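Local coordinates for outer protein YopM (Yersinia pestis, PDB 1JL5) that acts as a leucine-rich repeat effector of the plague bacillus, probably altering host cell physiology so that the bacteria survive in host tissues, at residues K166-I178 with E186-T198. Residues are numbered along the deposited sequence; the frame is centred on the assembly and turned at random.
Sequences KKLPDLPPSLEFI and EELPELQNLPFLT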
ATOM      1  N   LYS A 166     -15.458 -25.054 -16.432  1.00 33.09           N
ATOM      2  CA  LYS A 166     -14.702 -24.955 -17.673  1.00 37.03           C
ATOM      3  C   LYS A 166     -15.716 -24.553 -18.729  1.00 37.44           C
ATOM      4  O   LYS A 166     -15.375 -23.951 -19.746  1.00 38.21           O
ATOM      5  CB  LYS A 166     -14.087 -26.305 -18.039  1.00 39.84           C
ATOM      6  CG  LYS A 166     -13.076 -26.829 -17.026  1.00 45.99           C
ATOM      7  CD  LYS A 166     -11.716 -26.153 -17.161  1.00 49.96           C
ATOM      8  CE  LYS A 166     -11.023 -26.544 -18.464  1.00 53.09           C
ATOM      9  NZ  LYS A 166      -9.641 -25.981 -18.565  1.00 55.09           N
ATOM     10  N   LYS A 167     -16.972 -24.891 -18.471  1.00 37.66           N
ATOM     11  CA  LYS A 167     -18.049 -24.571 -19.387  1.00 38.40           C
ATOM     12  C   LYS A 167     -19.346 -24.378 -18.628  1.00 36.24           C
ATOM     13  O   LYS A 167     -19.515 -24.890 -17.526  1.00 35.98           O
ATOM     14  CB  LYS A 167     -18.236 -25.706 -20.406  1.00 42.00           C
ATOM     15  CG  LYS A 167     -17.001 -25.982 -21.243  1.00 47.93           C
ATOM     16  CD  LYS A 167     -17.248 -27.040 -22.311  1.00 52.43           C
ATOM     17  CE  LYS A 167     -16.030 -27.170 -23.221  1.00 54.76           C
ATOM     18  NZ  LYS A 167     -16.252 -28.098 -24.363  1.00 57.48           N
ATOM     19  N   LEU A 168     -20.244 -23.598 -19.212  1.00 33.27           N
ATOM     20  CA  LEU A 168     -21.545 -23.364 -18.618  1.00 32.83           C
ATOM     21  C   LEU A 168     -22.535 -24.093 -19.493  1.00 32.66           C
ATOM     22  O   LEU A 168     -22.442 -24.040 -20.716  1.00 33.50           O
ATOM     23  CB  LEU A 168     -21.904 -21.881 -18.616  1.00 31.45           C
ATOM     24  CG  LEU A 168     -21.176 -20.972 -17.638  1.00 32.79           C
ATOM     25  CD1 LEU A 168     -21.751 -19.569 -17.759  1.00 30.68           C
ATOM     26  CD2 LEU A 168     -21.342 -21.505 -16.214  1.00 33.00           C
ATOM     27  N   PRO A 169     -23.481 -24.813 -18.887  1.00 33.37           N
ATOM     28  CA  PRO A 169     -24.456 -25.517 -19.721  1.00 33.53           C
ATOM     29  C   PRO A 169     -25.252 -24.428 -20.435  1.00 33.98           C
ATOM     30  O   PRO A 169     -25.191 -23.259 -20.042  1.00 33.84           O
ATOM     31  CB  PRO A 169     -25.304 -26.265 -18.698  1.00 32.33           C
ATOM     32  CG  PRO A 169     -24.346 -26.490 -17.563  1.00 34.03           C
ATOM     33  CD  PRO A 169     -23.646 -25.163 -17.468  1.00 32.52           C
ATOM     34  N   ASP A 170     -25.985 -24.782 -21.481  1.00 34.66           N
ATOM     35  CA  ASP A 170     -26.769 -23.767 -22.160  1.00 34.51           C
ATOM     36  C   ASP A 170     -27.698 -23.164 -21.126  1.00 33.51           C
ATOM     37  O   ASP A 170     -28.152 -23.847 -20.210  1.00 32.16           O
ATOM     38  CB  ASP A 170     -27.549 -24.368 -23.325  1.00 37.46           C
ATOM     39  CG  ASP A 170     -26.642 -24.807 -24.448  1.00 39.69           C
ATOM     40  OD1 ASP A 170     -25.567 -24.190 -24.609  1.00 41.93           O
ATOM     41  OD2 ASP A 170     -27.002 -25.755 -25.170  1.00 43.89           O
ATOM     42  N   LEU A 171     -27.970 -21.877 -21.265  1.00 31.88           N
ATOM     43  CA  LEU A 171     -28.796 -21.188 -20.298  1.00 31.25           C
ATOM     44  C   LEU A 171     -30.287 -21.252 -20.569  1.00 32.22           C
ATOM     45  O   LEU A 171     -30.724 -21.333 -21.717  1.00 32.51           O
ATOM     46  CB  LEU A 171     -28.336 -19.738 -20.200  1.00 30.40           C
ATOM     47  CG  LEU A 171     -26.832 -19.666 -19.918  1.00 30.61           C
ATOM     48  CD1 LEU A 171     -26.356 -18.229 -20.016  1.00 31.41           C
ATOM     49  CD2 LEU A 171     -26.543 -20.262 -18.539  1.00 28.96           C
ATOM     50  N   PRO A 172     -31.091 -21.225 -19.497  1.00 31.73           N
ATOM     51  CA  PRO A 172     -32.547 -21.277 -19.612  1.00 31.17           C
ATOM     52  C   PRO A 172     -33.069 -19.930 -20.085  1.00 31.54           C
ATOM     53  O   PRO A 172     -32.561 -18.887 -19.681  1.00 32.21           O
ATOM     54  CB  PRO A 172     -32.985 -21.591 -18.188  1.00 30.42           C
ATOM     55  CG  PRO A 172     -31.980 -20.825 -17.376  1.00 29.18           C
ATOM     56  CD  PRO A 172     -30.680 -21.177 -18.080  1.00 29.97           C
ATOM     57  N   PRO A 173     -34.087 -19.937 -20.953  1.00 31.86           N
ATOM     58  CA  PRO A 173     -34.673 -18.702 -21.473  1.00 31.19           C
ATOM     59  C   PRO A 173     -35.119 -17.777 -20.351  1.00 30.25           C
ATOM     60  O   PRO A 173     -35.282 -16.577 -20.552  1.00 32.31           O
ATOM     61  CB  PRO A 173     -35.852 -19.206 -22.298  1.00 32.64           C
ATOM     62  CG  PRO A 173     -35.345 -20.521 -22.815  1.00 32.72           C
ATOM     63  CD  PRO A 173     -34.696 -21.119 -21.590  1.00 31.68           C
ATOM     64  N   SER A 174     -35.317 -18.342 -19.167  1.00 28.62           N
ATOM     65  CA  SER A 174     -35.753 -17.561 -18.020  1.00 28.77           C
ATOM     66  C   SER A 174     -34.599 -16.800 -17.385  1.00 28.33           C
ATOM     67  O   SER A 174     -34.811 -15.906 -16.567  1.00 29.44           O
ATOM     68  CB  SER A 174     -36.377 -18.475 -16.969  1.00 28.45           C
ATOM     69  OG  SER A 174     -35.472 -19.503 -16.605  1.00 29.05           O
ATOM     70  N   LEU A 175     -33.380 -17.156 -17.765  1.00 27.86           N
ATOM     71  CA  LEU A 175     -32.203 -16.520 -17.197  1.00 29.09           C
ATOM     72  C   LEU A 175     -32.215 -15.005 -17.334  1.00 28.82           C
ATOM     73  O   LEU A 175     -32.274 -14.468 -18.434  1.00 29.36           O
ATOM     74  CB  LEU A 175     -30.937 -17.081 -17.841  1.00 30.41           C
ATOM     75  CG  LEU A 175     -29.650 -16.637 -17.144  1.00 30.63           C
ATOM     76  CD1 LEU A 175     -29.745 -16.980 -15.680  1.00 32.13           C
ATOM     77  CD2 LEU A 175     -28.445 -17.311 -17.767  1.00 31.81           C
ATOM     78  N   GLU A 176     -32.156 -14.316 -16.203  1.00 29.00           N
ATOM     79  CA  GLU A 176     -32.147 -12.866 -16.213  1.00 31.34           C
ATOM     80  C   GLU A 176     -30.781 -12.402 -15.764  1.00 31.60           C
ATOM     81  O   GLU A 176     -30.319 -11.316 -16.115  1.00 31.84           O
ATOM     82  CB  GLU A 176     -33.177 -12.313 -15.237  1.00 31.64           C
ATOM     83  CG  GLU A 176     -34.529 -12.974 -15.297  1.00 35.93           C
ATOM     84  CD  GLU A 176     -35.564 -12.195 -14.523  1.00 37.44           C
ATOM     85  OE1 GLU A 176     -35.212 -11.640 -13.462  1.00 38.70           O
ATOM     86  OE2 GLU A 176     -36.729 -12.142 -14.970  1.00 42.54           O
ATOM     87  N   PHE A 177     -30.131 -13.246 -14.980  1.00 31.11           N
ATOM     88  CA  PHE A 177     -28.841 -12.894 -14.442  1.00 30.76           C
ATOM     89  C   PHE A 177     -27.953 -14.097 -14.264  1.00 30.11           C
ATOM     90  O   PHE A 177     -28.342 -15.094 -13.658  1.00 31.11           O
ATOM     91  CB  PHE A 177     -29.048 -12.184 -13.100  1.00 32.02           C
ATOM     92  CG  PHE A 177     -27.784 -11.929 -12.326  1.00 34.33           C
ATOM     93  CD1 PHE A 177     -27.053 -12.981 -11.780  1.00 35.03           C
ATOM     94  CD2 PHE A 177     -27.349 -10.626 -12.100  1.00 35.45           C
ATOM     95  CE1 PHE A 177     -25.913 -12.744 -11.018  1.00 35.46           C
ATOM     96  CE2 PHE A 177     -26.207 -10.381 -11.336  1.00 36.38           C
ATOM     97  CZ  PHE A 177     -25.491 -11.442 -10.794  1.00 35.81           C
ATOM     98  N   ILE A 178     -26.754 -14.008 -14.817  1.00 28.35           N
ATOM     99  CA  ILE A 178     -25.802 -15.072 -14.640  1.00 27.79           C
ATOM    100  C   ILE A 178     -24.437 -14.491 -14.335  1.00 27.85           C
ATOM    101  O   ILE A 178     -23.905 -13.660 -15.076  1.00 27.28           O
ATOM    102  CB  ILE A 178     -25.696 -15.999 -15.858  1.00 27.65           C
ATOM    103  CG1 ILE A 178     -24.730 -17.139 -15.517  1.00 27.68           C
ATOM    104  CG2 ILE A 178     -25.240 -15.225 -17.089  1.00 27.92           C
ATOM    105  CD1 ILE A 178     -24.713 -18.263 -16.508  1.00 30.29           C
ATOM    106  N   GLU A 186     -13.922 -20.998 -21.181  1.00 30.52           N
ATOM    107  CA  GLU A 186     -13.183 -20.623 -22.366  1.00 33.90           C
ATOM    108  C   GLU A 186     -14.212 -20.077 -23.338  1.00 33.02           C
ATOM    109  O   GLU A 186     -13.884 -19.400 -24.304  1.00 34.76           O
ATOM    110  CB  GLU A 186     -12.468 -21.838 -22.938  1.00 37.16           C
ATOM    111  CG  GLU A 186     -11.406 -22.374 -22.002  1.00 43.24           C
ATOM    112  CD  GLU A 186     -10.704 -23.586 -22.556  1.00 47.15           C
ATOM    113  OE1 GLU A 186     -10.101 -23.474 -23.645  1.00 49.62           O
ATOM    114  OE2 GLU A 186     -10.757 -24.649 -21.900  1.00 50.93           O
ATOM    115  N   GLU A 187     -15.470 -20.376 -23.051  1.00 32.38           N
ATOM    116  CA  GLU A 187     -16.579 -19.913 -23.863  1.00 34.22           C
ATOM    117  C   GLU A 187     -17.796 -19.796 -22.976  1.00 32.81           C
ATOM    118  O   GLU A 187     -17.881 -20.437 -21.933  1.00 33.65           O
ATOM    119  CB  GLU A 187     -16.908 -20.903 -24.979  1.00 36.77           C
ATOM    120  CG  GLU A 187     -15.836 -21.086 -26.028  1.00 44.00           C
ATOM    121  CD  GLU A 187     -16.235 -22.130 -27.058  1.00 48.17           C
ATOM    122  OE1 GLU A 187     -17.300 -21.964 -27.693  1.00 49.02           O
ATOM    123  OE2 GLU A 187     -15.486 -23.115 -27.228  1.00 50.70           O
ATOM    124  N   LEU A 188     -18.731 -18.960 -23.392  1.00 30.16           N
ATOM    125  CA  LEU A 188     -19.972 -18.799 -22.673  1.00 29.24           C
ATOM    126  C   LEU A 188     -20.983 -19.451 -23.592  1.00 29.46           C
ATOM    127  O   LEU A 188     -20.778 -19.504 -24.802  1.00 29.53           O
ATOM    128  CB  LEU A 188     -20.321 -17.324 -22.496  1.00 28.17           C
ATOM    129  CG  LEU A 188     -19.531 -16.532 -21.454  1.00 27.56           C
ATOM    130  CD1 LEU A 188     -20.014 -15.090 -21.443  1.00 25.68           C
ATOM    131  CD2 LEU A 188     -19.712 -17.164 -20.081  1.00 27.73           C
ATOM    132  N   PRO A 189     -22.067 -19.993 -23.037  1.00 29.48           N
ATOM    133  CA  PRO A 189     -23.035 -20.606 -23.942  1.00 30.30           C
ATOM    134  C   PRO A 189     -23.675 -19.482 -24.743  1.00 31.06           C
ATOM    135  O   PRO A 189     -23.456 -18.307 -24.450  1.00 30.35           O
ATOM    136  CB  PRO A 189     -24.013 -21.282 -22.988  1.00 28.58           C
ATOM    137  CG  PRO A 189     -23.963 -20.392 -21.782  1.00 30.35           C
ATOM    138  CD  PRO A 189     -22.489 -20.125 -21.634  1.00 28.48           C
ATOM    139  N   GLU A 190     -24.447 -19.836 -25.761  1.00 32.63           N
ATOM    140  CA  GLU A 190     -25.114 -18.830 -26.568  1.00 33.11           C
ATOM    141  C   GLU A 190     -25.949 -17.989 -25.620  1.00 32.16           C
ATOM    142  O   GLU A 190     -26.573 -18.513 -24.702  1.00 30.64           O
ATOM    143  CB  GLU A 190     -26.005 -19.500 -27.611  1.00 36.65           C
ATOM    144  CG  GLU A 190     -26.789 -18.528 -28.461  1.00 42.82           C
ATOM    145  CD  GLU A 190     -27.557 -19.227 -29.559  1.00 46.15           C
ATOM    146  OE1 GLU A 190     -28.344 -20.144 -29.242  1.00 48.54           O
ATOM    147  OE2 GLU A 190     -27.370 -18.855 -30.737  1.00 49.27           O
ATOM    148  N   LEU A 191     -25.961 -16.683 -25.844  1.00 31.44           N
ATOM    149  CA  LEU A 191     -26.697 -15.789 -24.967  1.00 32.23           C
ATOM    150  C   LEU A 191     -27.731 -14.950 -25.691  1.00 32.53           C
ATOM    151  O   LEU A 191     -28.749 -14.579 -25.115  1.00 31.87           O
ATOM    152  CB  LEU A 191     -25.715 -14.848 -24.270  1.00 31.96           C
ATOM    153  CG  LEU A 191     -24.523 -15.504 -23.574  1.00 32.14           C
ATOM    154  CD1 LEU A 191     -23.487 -14.442 -23.219  1.00 31.51           C
ATOM    155  CD2 LEU A 191     -25.002 -16.246 -22.338  1.00 31.20           C
ATOM    156  N   GLN A 192     -27.454 -14.645 -26.953  1.00 34.54           N
ATOM    157  CA  GLN A 192     -28.328 -13.798 -27.753  1.00 37.35           C
ATOM    158  C   GLN A 192     -29.796 -14.192 -27.742  1.00 36.91           C
ATOM    159  O   GLN A 192     -30.659 -13.349 -27.957  1.00 37.41           O
ATOM    160  CB  GLN A 192     -27.817 -13.734 -29.194  1.00 37.58           C
ATOM    161  CG  GLN A 192     -28.003 -15.008 -29.994  1.00 41.15           C
ATOM    162  CD  GLN A 192     -27.207 -14.991 -31.283  1.00 43.14           C
ATOM    163  OE1 GLN A 192     -27.216 -14.000 -32.017  1.00 44.25           O
ATOM    164  NE2 GLN A 192     -26.512 -16.088 -31.566  1.00 44.82           N
ATOM    165  N   ASN A 193     -30.087 -15.459 -27.472  1.00 38.45           N
ATOM    166  CA  ASN A 193     -31.472 -15.911 -27.454  1.00 39.56           C
ATOM    167  C   ASN A 193     -32.105 -15.916 -26.074  1.00 39.37           C
ATOM    168  O   ASN A 193     -33.213 -16.421 -25.894  1.00 40.38           O
ATOM    169  CB  ASN A 193     -31.579 -17.295 -28.087  1.00 41.44           C
ATOM    170  CG  ASN A 193     -31.132 -17.295 -29.532  1.00 44.30           C
ATOM    171  OD1 ASN A 193     -31.571 -16.459 -30.323  1.00 45.81           O
ATOM    172  ND2 ASN A 193     -30.255 -18.229 -29.887  1.00 46.91           N
ATOM    173  N   LEU A 194     -31.399 -15.359 -25.096  1.00 37.36           N
ATOM    174  CA  LEU A 194     -31.935 -15.271 -23.747  1.00 35.83           C
ATOM    175  C   LEU A 194     -32.705 -13.965 -23.714  1.00 34.68           C
ATOM    176  O   LEU A 194     -32.127 -12.887 -23.615  1.00 36.62           O
ATOM    177  CB  LEU A 194     -30.809 -15.265 -22.710  1.00 34.99           C
ATOM    178  CG  LEU A 194     -30.223 -16.615 -22.270  1.00 35.64           C
ATOM    179  CD1 LEU A 194     -30.865 -17.768 -23.026  1.00 32.07           C
ATOM    180  CD2 LEU A 194     -28.727 -16.599 -22.477  1.00 32.92           C
ATOM    181  N   PRO A 195     -34.037 -14.052 -23.798  1.00 34.27           N
ATOM    182  CA  PRO A 195     -34.933 -12.896 -23.793  1.00 32.11           C
ATOM    183  C   PRO A 195     -34.910 -12.029 -22.548  1.00 31.85           C
ATOM    184  O   PRO A 195     -35.237 -10.851 -22.611  1.00 32.30           O
ATOM    185  CB  PRO A 195     -36.300 -13.533 -24.014  1.00 32.33           C
ATOM    186  CG  PRO A 195     -36.167 -14.828 -23.275  1.00 32.83           C
ATOM    187  CD  PRO A 195     -34.810 -15.308 -23.739  1.00 33.89           C
ATOM    188  N   PHE A 196     -34.519 -12.598 -21.415  1.00 31.89           N
ATOM    189  CA  PHE A 196     -34.526 -11.832 -20.180  1.00 30.81           C
ATOM    190  C   PHE A 196     -33.171 -11.653 -19.525  1.00 29.44           C
ATOM    191  O   PHE A 196     -33.081 -11.101 -18.431  1.00 28.43           O
ATOM    192  CB  PHE A 196     -35.496 -12.482 -19.198  1.00 33.28           C
ATOM    193  CG  PHE A 196     -36.861 -12.709 -19.774  1.00 36.19           C
ATOM    194  CD1 PHE A 196     -37.690 -11.632 -20.073  1.00 36.83           C
ATOM    195  CD2 PHE A 196     -37.302 -13.996 -20.060  1.00 37.16           C
ATOM    196  CE1 PHE A 196     -38.940 -11.836 -20.653  1.00 37.49           C
ATOM    197  CE2 PHE A 196     -38.551 -14.209 -20.640  1.00 37.83           C
ATOM    198  CZ  PHE A 196     -39.369 -13.128 -20.936  1.00 36.75           C
ATOM    199  N   LEU A 197     -32.117 -12.115 -20.187  1.00 27.64           N
ATOM    200  CA  LEU A 197     -30.784 -11.975 -19.625  1.00 26.38           C
ATOM    201  C   LEU A 197     -30.404 -10.502 -19.627  1.00 26.30           C
ATOM    202  O   LEU A 197     -30.196  -9.897 -20.678  1.00 25.96           O
ATOM    203  CB  LEU A 197     -29.773 -12.783 -20.432  1.00 26.34           C
ATOM    204  CG  LEU A 197     -28.366 -12.807 -19.828  1.00 24.23           C
ATOM    205  CD1 LEU A 197     -28.433 -13.322 -18.398  1.00 25.15           C
ATOM    206  CD2 LEU A 197     -27.470 -13.687 -20.671  1.00 26.56           C
ATOM    207  N   THR A 198     -30.316  -9.919 -18.444  1.00 26.25           N
ATOM    208  CA  THR A 198     -29.984  -8.513 -18.348  1.00 28.02           C
ATOM    209  C   THR A 198     -28.586  -8.295 -17.799  1.00 27.25           C
ATOM    210  O   THR A 198     -27.983  -7.250 -18.015  1.00 27.82           O
ATOM    211  CB  THR A 198     -30.973  -7.794 -17.444  1.00 28.84           C
ATOM    212  OG1 THR A 198     -30.850  -8.307 -16.118  1.00 30.17           O
ATOM    213  CG2 THR A 198     -32.396  -8.020 -17.934  1.00 29.72           C
TER
HETATM  214  O   HOH W   1     -16.026 -23.005 -22.054  1.00 43.02           O
HETATM  215  O   HOH W   2     -10.179 -23.170 -18.916  1.00 52.28           O
HETATM  216  O   HOH W   3     -19.651 -22.284 -21.409  1.00 33.62           O
HETATM  217  O   HOH W   4     -24.671 -22.517 -26.417  1.00 32.25           O
HETATM  218  O   HOH W   5     -27.346 -20.809 -23.721  1.00 29.81           O
HETATM  219  O   HOH W   6     -33.179 -14.997 -20.737  1.00 25.26           O
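The P189 ring wedges between L168 and L171, where two adjacent coils of the leucine-rich repeat solenoid stack on their convex side. P189 CD lies 3.5 Å from L168 CB. P189 CG is packed tightly on L171 CG, also at 3.5 Å, and the L171 side chain crosses the ring at about a right angle. With CG anti to the carbonyl carbon (chi1 -53°), the L171 side chain reaches across to the next coil, and L171 CD1 presses on L191 CD2 at a tight 3.3 Å. The L194 methyl CD2 packs on L171 CB and CD1. L175 and L197 run side by side and point the same way. Both have CG anti to the backbone N, as expected of equivalent repeat positions. L197 CD1 packs on L175 CG and reaches I178 CG2. Along this convex side, waters bridge the two backbones. One accepts from L171 N and donates to E190 O; another joins L168 N to E187 O in the same way. At the outer corner P195 CB sits 4.0 Å above the centre of the F196 ring. The ring turns its edge to P173 O, 3.3 Å from F196 CD2. A direct backbone bond across the coils forms just before the strands: T198 N donates to E176 O at 2.7 Å, with an N-H...O angle of 165°.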